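Local coordinates for protein Tae4 (Agrobacterium tumefaciens, PDB 6IJF) that probably cleaves amide bonds in the peptidoglycan of rival bacteria, as an amidase effector of the type VI secretion system, at residues I50-A55 and R85-L90. Residues are numbered along the deposited sequence; the frame is centred on the assembly and turned at random.
Sequences IRVSIA and RRLATL
Leu-87 of helix 84-92 reaches with one methyl into the angle between Val-52 and Ser-53 of helix 48-58, a worked example of two helical segments touching through one leucine against a valine and a serine. Its CG stands anti to the backbone N (chi1 -177°), which directs the branched end toward segment 50-55; Leu-87 CD2 lies 3.9 Å from Val-52 CG1 and equally close to Val-52 CB. The two side chains meet at a slant, and Val-52 offers its flank as well as a methyl. Roughly at right angles to this, the same CD2 lies 4.0 Å from Ser-53 OG, while CD1 stands 4.2 Å from the same oxygen.

The tight part ends there: the contact buries about 111 Å² in all, and the nearest CA atoms, those of Ser-53 and Leu-87, are 8.0 Å apart. Ile-133 of strand 131-137 also touches both Val-52 and Leu-87, joining the two helices to the five-stranded antiparallel sheet. By contrast, Arg-85, Arg-86 and Thr-89 lie on the solvent side of their helix, where Arg-86 forms a salt bridge with Glu-81.

Ser-53 OG, although buried, is not left to the leucine methyls: it is hydrogen-bonded to Ala-49 O one turn back and to Glu-81 N. Val-52 also lies near a possible Cys-48, His-132 and Asp-134 triad, consistent with the papain-like clan, without touching it. Across this interface the chemistry implies cohesion by dispersion and burial, with the hydroxyl's polar demands met by backbone groups outside the pair of segments.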
ATOM      1  N   ILE C  50      -8.393 -12.006  22.169  1.00 34.25           N
ATOM      2  CA  ILE C  50      -7.602 -11.724  23.414  1.00 35.99           C
ATOM      3  C   ILE C  50      -7.529 -10.209  23.649  1.00 37.30           C
ATOM      4  O   ILE C  50      -7.804  -9.727  24.773  1.00 37.67           O
ATOM      5  CB  ILE C  50      -6.194 -12.335  23.312  1.00 35.66           C
ATOM      6  CG1 ILE C  50      -6.250 -13.849  23.134  1.00 39.33           C
ATOM      7  CG2 ILE C  50      -5.345 -11.947  24.508  1.00 37.66           C
ATOM      8  CD1 ILE C  50      -4.946 -14.456  22.653  1.00 41.59           C
ATOM      9  N   ARG C  51      -7.191  -9.455  22.608  1.00 38.20           N
ATOM     10  CA  ARG C  51      -6.979  -7.990  22.737  1.00 38.44           C
ATOM     11  C   ARG C  51      -8.314  -7.332  23.091  1.00 35.66           C
ATOM     12  O   ARG C  51      -8.353  -6.477  24.005  1.00 37.54           O
ATOM     13  CB  ARG C  51      -6.327  -7.440  21.461  1.00 32.07           C
ATOM     14  CG  ARG C  51      -4.932  -7.989  21.238  1.00 32.56           C
ATOM     15  CD  ARG C  51      -4.330  -7.596  19.897  1.00 31.26           C
ATOM     16  NE  ARG C  51      -2.995  -8.139  19.729  1.00 35.36           N
ATOM     17  CZ  ARG C  51      -1.884  -7.561  20.181  1.00 33.41           C
ATOM     18  NH1 ARG C  51      -1.961  -6.424  20.855  1.00 35.10           N
ATOM     19  NH2 ARG C  51      -0.710  -8.101  19.921  1.00 35.05           N
ATOM     20  N   VAL C  52      -9.415  -7.728  22.438  1.00 37.85           N
ATOM     21  CA  VAL C  52     -10.745  -7.134  22.761  1.00 35.16           C
ATOM     22  C   VAL C  52     -11.198  -7.575  24.168  1.00 36.71           C
ATOM     23  O   VAL C  52     -11.710  -6.695  24.925  1.00 38.48           O
ATOM     24  CB  VAL C  52     -11.795  -7.414  21.673  1.00 37.67           C
ATOM     25  CG1 VAL C  52     -13.187  -6.982  22.145  1.00 34.62           C
ATOM     26  CG2 VAL C  52     -11.436  -6.712  20.363  1.00 34.41           C
ATOM     27  N   SER C  53     -11.000  -8.836  24.541  1.00 37.31           N
ATOM     28  CA  SER C  53     -11.300  -9.341  25.924  1.00 39.95           C
ATOM     29  C   SER C  53     -10.605  -8.462  26.969  1.00 35.66           C
ATOM     30  O   SER C  53     -11.277  -7.969  27.892  1.00 38.16           O
ATOM     31  CB  SER C  53     -10.882 -10.777  26.105  1.00 38.89           C
ATOM     32  OG  SER C  53     -11.564 -11.645  25.242  1.00 38.73           O
ATOM     33  N   ILE C  54      -9.318  -8.176  26.782  1.00 41.48           N
ATOM     34  CA  ILE C  54      -8.497  -7.392  27.759  1.00 37.82           C
ATOM     35  C   ILE C  54      -9.056  -5.975  27.885  1.00 40.03           C
ATOM     36  O   ILE C  54      -9.181  -5.481  29.033  1.00 38.87           O
ATOM     37  CB  ILE C  54      -7.023  -7.418  27.351  1.00 42.26           C
ATOM     38  CG1 ILE C  54      -6.451  -8.802  27.626  1.00 41.88           C
ATOM     39  CG2 ILE C  54      -6.242  -6.325  28.055  1.00 46.32           C
ATOM     40  CD1 ILE C  54      -5.164  -9.097  26.925  1.00 48.46           C
ATOM     41  N   ALA C  55      -9.417  -5.349  26.764  1.00 38.24           N
ATOM     42  CA  ALA C  55     -10.019  -4.004  26.771  1.00 38.36           C
ATOM     43  C   ALA C  55     -11.253  -3.992  27.699  1.00 36.90           C
ATOM     44  O   ALA C  55     -11.390  -3.041  28.525  1.00 36.78           O
ATOM     45  CB  ALA C  55     -10.349  -3.562  25.371  1.00 40.01           C
ATOM     46  N   ARG C  85     -15.057 -15.958  16.813  1.00 38.37           N
ATOM     47  CA  ARG C  85     -16.500 -16.315  16.592  1.00 45.43           C
ATOM     48  C   ARG C  85     -17.239 -16.357  17.945  1.00 39.86           C
ATOM     49  O   ARG C  85     -18.342 -15.747  18.079  1.00 41.09           O
ATOM     50  CB  ARG C  85     -16.594 -17.633  15.804  1.00 49.89           C
ATOM     51  CG  ARG C  85     -18.013 -17.982  15.347  1.00 62.31           C
ATOM     52  CD  ARG C  85     -18.146 -19.389  14.764  1.00 67.80           C
ATOM     53  NE  ARG C  85     -16.956 -19.901  14.075  1.00 72.56           N
ATOM     54  CZ  ARG C  85     -16.591 -19.609  12.821  1.00 80.06           C
ATOM     55  NH1 ARG C  85     -17.303 -18.761  12.089  1.00 84.02           N
ATOM     56  NH2 ARG C  85     -15.494 -20.153  12.309  1.00 72.54           N
ATOM     57  N   ARG C  86     -16.668 -17.053  18.938  1.00 44.35           N
ATOM     58  CA  ARG C  86     -17.273 -17.158  20.292  1.00 42.29           C
ATOM     59  C   ARG C  86     -17.348 -15.782  20.942  1.00 40.93           C
ATOM     60  O   ARG C  86     -18.406 -15.483  21.517  1.00 43.02           O
ATOM     61  CB  ARG C  86     -16.509 -18.170  21.158  1.00 51.41           C
ATOM     62  CG  ARG C  86     -16.742 -19.605  20.714  1.00 58.07           C
ATOM     63  CD  ARG C  86     -16.728 -20.571  21.892  1.00 62.05           C
ATOM     64  NE  ARG C  86     -15.395 -20.612  22.441  1.00 65.13           N
ATOM     65  CZ  ARG C  86     -14.345 -21.175  21.843  1.00 75.16           C
ATOM     66  NH1 ARG C  86     -13.165 -21.162  22.443  1.00 72.22           N
ATOM     67  NH2 ARG C  86     -14.479 -21.766  20.665  1.00 73.33           N
ATOM     68  N   LEU C  87     -16.315 -14.926  20.808  1.00 41.65           N
ATOM     69  CA  LEU C  87     -16.403 -13.577  21.423  1.00 36.34           C
ATOM     70  C   LEU C  87     -17.519 -12.776  20.741  1.00 35.40           C
ATOM     71  O   LEU C  87     -18.239 -12.062  21.446  1.00 35.31           O
ATOM     72  CB  LEU C  87     -15.043 -12.861  21.374  1.00 42.97           C
ATOM     73  CG  LEU C  87     -15.014 -11.478  22.049  1.00 42.01           C
ATOM     74  CD1 LEU C  87     -15.383 -11.554  23.521  1.00 44.79           C
ATOM     75  CD2 LEU C  87     -13.651 -10.831  21.899  1.00 40.86           C
ATOM     76  N   ALA C  88     -17.640 -12.835  19.412  1.00 39.10           N
ATOM     77  CA  ALA C  88     -18.673 -12.067  18.651  1.00 40.03           C
ATOM     78  C   ALA C  88     -20.076 -12.521  19.092  1.00 40.05           C
ATOM     79  O   ALA C  88     -20.933 -11.681  19.323  1.00 40.01           O
ATOM     80  CB  ALA C  88     -18.470 -12.283  17.165  1.00 42.86           C
ATOM     81  N   THR C  89     -20.265 -13.830  19.252  1.00 42.97           N
ATOM     82  CA  THR C  89     -21.493 -14.460  19.819  1.00 42.28           C
ATOM     83  C   THR C  89     -21.802 -13.877  21.207  1.00 43.33           C
ATOM     84  O   THR C  89     -22.922 -13.414  21.439  1.00 43.47           O
ATOM     85  CB  THR C  89     -21.317 -15.983  19.836  1.00 41.81           C
ATOM     86  OG1 THR C  89     -21.102 -16.357  18.470  1.00 40.91           O
ATOM     87  CG2 THR C  89     -22.507 -16.699  20.445  1.00 46.63           C
ATOM     88  N   LEU C  90     -20.817 -13.850  22.101  1.00 42.85           N
ATOM     89  CA  LEU C  90     -21.003 -13.333  23.472  1.00 41.63           C
ATOM     90  C   LEU C  90     -21.406 -11.869  23.429  1.00 40.36           C
ATOM     91  O   LEU C  90     -22.301 -11.458  24.201  1.00 39.22           O
ATOM     92  CB  LEU C  90     -19.685 -13.520  24.230  1.00 48.22           C
ATOM     93  CG  LEU C  90     -19.673 -13.031  25.670  1.00 49.97           C
ATOM     94  CD1 LEU C  90     -18.939 -14.057  26.524  1.00 53.66           C
ATOM     95  CD2 LEU C  90     -19.005 -11.668  25.793  1.00 52.69           C
TER